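Long-range contacts in aspartate carbamoyltransferase (Leishmania major, PDB 7K46), which probably catalyses the transfer of the carbamoyl group from carbamoyl phosphate to L-aspartate, giving N-carbamoyl-L-aspartate in pyrimidine biosynthesis: residues G168-G173 with L200-E205; Y193-A198 with S225-E230. All coordinates share one frame; numbering follows the deposited sequence.

Following the chain, strand 163-167 runs into 168-173, the first half of contact 1, which leads into helix 174-186. The first half of contact 2, 193-198, takes in the end of strand 191-195. Contact 1 closes when 200-205 comes back over 168-173 on its way into helix 204-217; contact 2 closes after strand 220-224, when 225-230, which runs into helix 229-234, meets 193-198. The two loops therefore cross, their segments alternating along the chain. Their centres lie about 13 Å apart, and they touch directly: Gly168 N is 3.0 Å from Ile195 O, a probable hydrogen bond. Together they join the loops following three neighbouring parallel strands, ordered 220-224, 191-195, 163-167.

Contact 1: G168-G173 with L200-E205; sequences GDLKKG and LEMPAE
Backbone and side chain both take part where Leu200 meets the turn at 169-172. Leu200 O accepts a weak hydrogen bond from Lys171 N, 2.9 Å long but bent to 126° at the hydrogen. Beside it, the Leu200 side chain crosses that of Asp169 at about a right angle, with Leu200 CD1 3.8 Å from Asp169 CG. The other methyl of Leu200, CD2, lies 3.8 Å from Lys172 NZ, so one leucine covers both partners of a salt bridge. Further along, Leu170 CB packs 3.5 Å from Met202 N, while Pro203 CD sits 3.5 Å from Leu170 O.

The second shell fixes the carboxylate. With CG anti to the backbone N (chi1 -176°), Asp169 turns OD1 back over its own turn, where Lys172 N donates to it at 2.9 Å in a nearly straight bond, an Asx motif. That donor stands 49° out of the carboxylate plane. Lys172, its chain bent at chi3 and chi4, brings NZ to the syn lone pair of Asp169 OD2 at 2.7 Å. Both carboxylate oxygens are thus held from residue 172.

Outside the segments, Leu170 O accepts a hydrogen bond from His177 NE2, and Met202 rests on His177 and Leu180 of helix 174-186. Leu170 and Met202 reach Leu194, and the contact joins the loops after adjacent parallel strands 163-167 and 191-195 of the Asp/Orn-binding domain, leading into helices 174-186 and 204-217.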
# COMPACT_ATOMS: atom_id res chain seq x y z
N GLY A 168 15.09 -14.59 28.49
CA GLY A 168 15.87 -13.93 27.46
C GLY A 168 16.83 -12.92 28.06
O GLY A 168 17.27 -13.06 29.20
N ASP A 169 17.16 -11.90 27.26
CA ASP A 169 17.92 -10.75 27.73
C ASP A 169 16.96 -9.85 28.49
O ASP A 169 16.32 -8.96 27.93
CB ASP A 169 18.57 -10.01 26.56
CG ASP A 169 19.45 -8.85 26.99
OD1 ASP A 169 19.30 -8.34 28.12
OD2 ASP A 169 20.31 -8.43 26.18
N LEU A 170 16.83 -10.10 29.80
CA LEU A 170 15.89 -9.32 30.59
C LEU A 170 16.44 -7.95 30.95
O LEU A 170 15.67 -7.06 31.31
CB LEU A 170 15.50 -10.09 31.86
CG LEU A 170 14.84 -11.45 31.58
CD1 LEU A 170 14.50 -12.21 32.88
CD2 LEU A 170 13.57 -11.29 30.71
N LYS A 171 17.76 -7.75 30.85
CA LYS A 171 18.33 -6.43 31.10
C LYS A 171 17.89 -5.44 30.03
O LYS A 171 17.35 -4.37 30.34
CB LYS A 171 19.86 -6.51 31.16
CG LYS A 171 20.52 -5.17 31.42
CD LYS A 171 22.03 -5.32 31.62
CE LYS A 171 22.68 -3.96 31.88
NZ LYS A 171 24.16 -4.06 32.06
N LYS A 172 18.13 -5.77 28.76
CA LYS A 172 17.89 -4.82 27.69
C LYS A 172 16.48 -4.92 27.10
O LYS A 172 16.08 -4.01 26.36
CB LYS A 172 18.94 -5.00 26.58
CG LYS A 172 20.37 -4.70 27.06
CD LYS A 172 21.36 -4.51 25.91
CE LYS A 172 21.74 -5.83 25.24
NZ LYS A 172 22.45 -6.78 26.17
N GLY A 173 15.73 -5.97 27.41
CA GLY A 173 14.41 -6.17 26.84
C GLY A 173 13.36 -5.32 27.52
O GLY A 173 12.60 -5.82 28.36
N LEU A 200 22.60 -10.38 32.42
CA LEU A 200 21.47 -9.87 31.67
C LEU A 200 20.18 -9.94 32.49
O LEU A 200 19.09 -10.09 31.94
CB LEU A 200 21.31 -10.64 30.35
CG LEU A 200 22.47 -10.57 29.36
CD1 LEU A 200 22.12 -11.30 28.06
CD2 LEU A 200 22.86 -9.12 29.08
N GLU A 201 20.31 -9.82 33.81
CA GLU A 201 19.16 -9.93 34.69
C GLU A 201 18.21 -8.75 34.50
O GLU A 201 18.59 -7.67 34.04
CB GLU A 201 19.60 -9.98 36.16
CG GLU A 201 20.35 -11.25 36.57
CD GLU A 201 21.79 -11.26 36.09
OE1 GLU A 201 22.31 -10.19 35.73
OE2 GLU A 201 22.40 -12.35 36.07
N MET A 202 16.95 -8.98 34.86
CA MET A 202 15.98 -7.92 35.00
C MET A 202 16.55 -6.80 35.88
O MET A 202 17.08 -7.09 36.97
CB MET A 202 14.69 -8.49 35.61
CG MET A 202 13.57 -7.50 35.80
SD MET A 202 12.86 -6.95 34.24
CE MET A 202 12.07 -8.44 33.63
N PRO A 203 16.48 -5.54 35.45
CA PRO A 203 17.11 -4.46 36.23
C PRO A 203 16.46 -4.28 37.59
O PRO A 203 15.25 -4.47 37.77
CB PRO A 203 16.91 -3.23 35.35
CG PRO A 203 16.78 -3.78 33.95
CD PRO A 203 16.01 -5.07 34.14
N ALA A 204 17.29 -3.91 38.57
CA ALA A 204 16.79 -3.69 39.93
C ALA A 204 15.70 -2.64 39.96
O ALA A 204 14.78 -2.73 40.79
CB ALA A 204 17.94 -3.29 40.85
N GLU A 205 15.77 -1.63 39.09
CA GLU A 205 14.76 -0.59 39.08
C GLU A 205 13.38 -1.14 38.73
O GLU A 205 12.36 -0.61 39.18
CB GLU A 205 15.16 0.52 38.09
CG GLU A 205 14.22 1.72 38.10
CD GLU A 205 14.53 2.74 37.01
OE1 GLU A 205 15.06 2.35 35.94
OE2 GLU A 205 14.26 3.94 37.23

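Contact 2: Y193-A198 with S225-E230; sequences YLIAPA and SGLTPE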
# COMPACT_ATOMS: atom_id res chain seq x y z
N TYR A 193 9.08 -16.46 37.07
CA TYR A 193 10.47 -16.86 36.93
C TYR A 193 11.14 -15.90 35.95
O TYR A 193 10.61 -15.65 34.86
CB TYR A 193 10.59 -18.29 36.40
CG TYR A 193 10.11 -19.36 37.36
CD1 TYR A 193 10.97 -19.87 38.34
CD2 TYR A 193 8.82 -19.85 37.30
CE1 TYR A 193 10.55 -20.85 39.23
CE2 TYR A 193 8.38 -20.85 38.19
CZ TYR A 193 9.25 -21.33 39.15
OH TYR A 193 8.84 -22.31 40.04
N LEU A 194 12.30 -15.35 36.35
CA LEU A 194 13.09 -14.45 35.51
C LEU A 194 14.35 -15.20 35.09
O LEU A 194 15.29 -15.32 35.88
CB LEU A 194 13.43 -13.16 36.26
CG LEU A 194 12.23 -12.36 36.78
CD1 LEU A 194 12.70 -11.22 37.69
CD2 LEU A 194 11.43 -11.82 35.60
N ILE A 195 14.37 -15.70 33.85
CA ILE A 195 15.42 -16.59 33.36
C ILE A 195 16.28 -15.79 32.38
O ILE A 195 15.83 -15.45 31.28
CB ILE A 195 14.85 -17.83 32.66
CG1 ILE A 195 13.76 -18.51 33.53
CG2 ILE A 195 15.97 -18.79 32.28
CD1 ILE A 195 14.28 -19.05 34.86
N ALA A 196 17.53 -15.53 32.76
CA ALA A 196 18.40 -14.71 31.93
C ALA A 196 19.83 -15.13 32.16
O ALA A 196 20.20 -15.50 33.28
CB ALA A 196 18.23 -13.22 32.25
N PRO A 197 20.68 -15.06 31.13
CA PRO A 197 22.11 -15.34 31.34
C PRO A 197 22.73 -14.38 32.34
O PRO A 197 22.24 -13.27 32.57
CB PRO A 197 22.72 -15.17 29.94
CG PRO A 197 21.58 -15.19 28.98
CD PRO A 197 20.37 -14.70 29.73
N ALA A 198 23.84 -14.82 32.93
CA ALA A 198 24.58 -14.00 33.89
C ALA A 198 24.88 -12.62 33.31
O ALA A 198 25.42 -12.50 32.21
CB ALA A 198 25.89 -14.69 34.27
N SER A 225 19.56 -18.46 36.11
CA SER A 225 20.32 -18.24 34.88
C SER A 225 19.96 -19.23 33.78
O SER A 225 20.50 -19.12 32.67
CB SER A 225 21.83 -18.31 35.16
OG SER A 225 22.21 -19.61 35.59
N GLY A 226 19.08 -20.19 34.04
CA GLY A 226 18.71 -21.14 33.02
C GLY A 226 17.47 -21.91 33.43
O GLY A 226 17.07 -21.90 34.59
N LEU A 227 16.86 -22.55 32.43
CA LEU A 227 15.73 -23.43 32.69
C LEU A 227 16.23 -24.74 33.27
O LEU A 227 17.34 -25.19 33.00
CB LEU A 227 14.95 -23.70 31.39
CG LEU A 227 14.25 -22.51 30.74
CD1 LEU A 227 13.74 -22.85 29.33
CD2 LEU A 227 13.11 -22.04 31.64
N THR A 228 15.38 -25.35 34.09
CA THR A 228 15.61 -26.66 34.70
C THR A 228 14.31 -27.43 34.61
O THR A 228 13.23 -26.83 34.44
CB THR A 228 16.03 -26.54 36.17
OG1 THR A 228 14.92 -26.01 36.91
CG2 THR A 228 17.24 -25.62 36.34
N PRO A 229 14.35 -28.76 34.73
CA PRO A 229 13.09 -29.52 34.73
C PRO A 229 12.11 -29.06 35.79
O PRO A 229 10.90 -29.07 35.56
CB PRO A 229 13.55 -30.96 34.96
CG PRO A 229 14.94 -30.99 34.45
CD PRO A 229 15.52 -29.65 34.82
N GLU A 230 12.62 -28.64 36.96
CA GLU A 230 11.74 -28.20 38.04
C GLU A 230 11.04 -26.90 37.69
O GLU A 230 9.83 -26.75 37.94
CB GLU A 230 12.54 -28.06 39.34
CG GLU A 230 13.06 -29.37 39.90
CD GLU A 230 14.24 -29.96 39.12
OE1 GLU A 230 14.99 -29.19 38.46
OE2 GLU A 230 14.41 -31.19 39.15
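Ser225 meets the other segment through its backbone: its CA lies 3.2 Å from Ala196 O, with 157° at the hydrogen, a CA-H...O contact. The serine CB is also near that oxygen, at 3.8 Å. At Gly226 the partner becomes Ile195, whose CG2 stands 3.6 Å from Gly226 C and 3.7 Å from Gly226 CA. That methyl, anti to the isoleucine backbone N, lies against the glycine, while Ile195 CG1, beside that N, carries CD1 to 4.0 Å from Gly226 O. The glycine thus offers peptide surface to both branches of one side chain. From CA 195 to 197 and from CA 225 to 227 the directions differ by 129°, so the chain leaving strand 220-224 turns back obliquely past the end of its parallel neighbour 191-195, in the Rossmann-like Asp/Orn-binding domain of the carbamoyltransferase family. Within the sheet, Leu194 pairs by backbone hydrogen bonds with Gln222 and Ala224. Leu227 brings its side-chain end back toward Ile195 and crosses it at about a right angle, Leu227 CD2 to Ile195 CG1 at 4.1 Å; both residues also pack on Ile167 of strand 163-167. Thr228 then N-caps helix 229-234, OG1 accepting from the backbone N of Ile231.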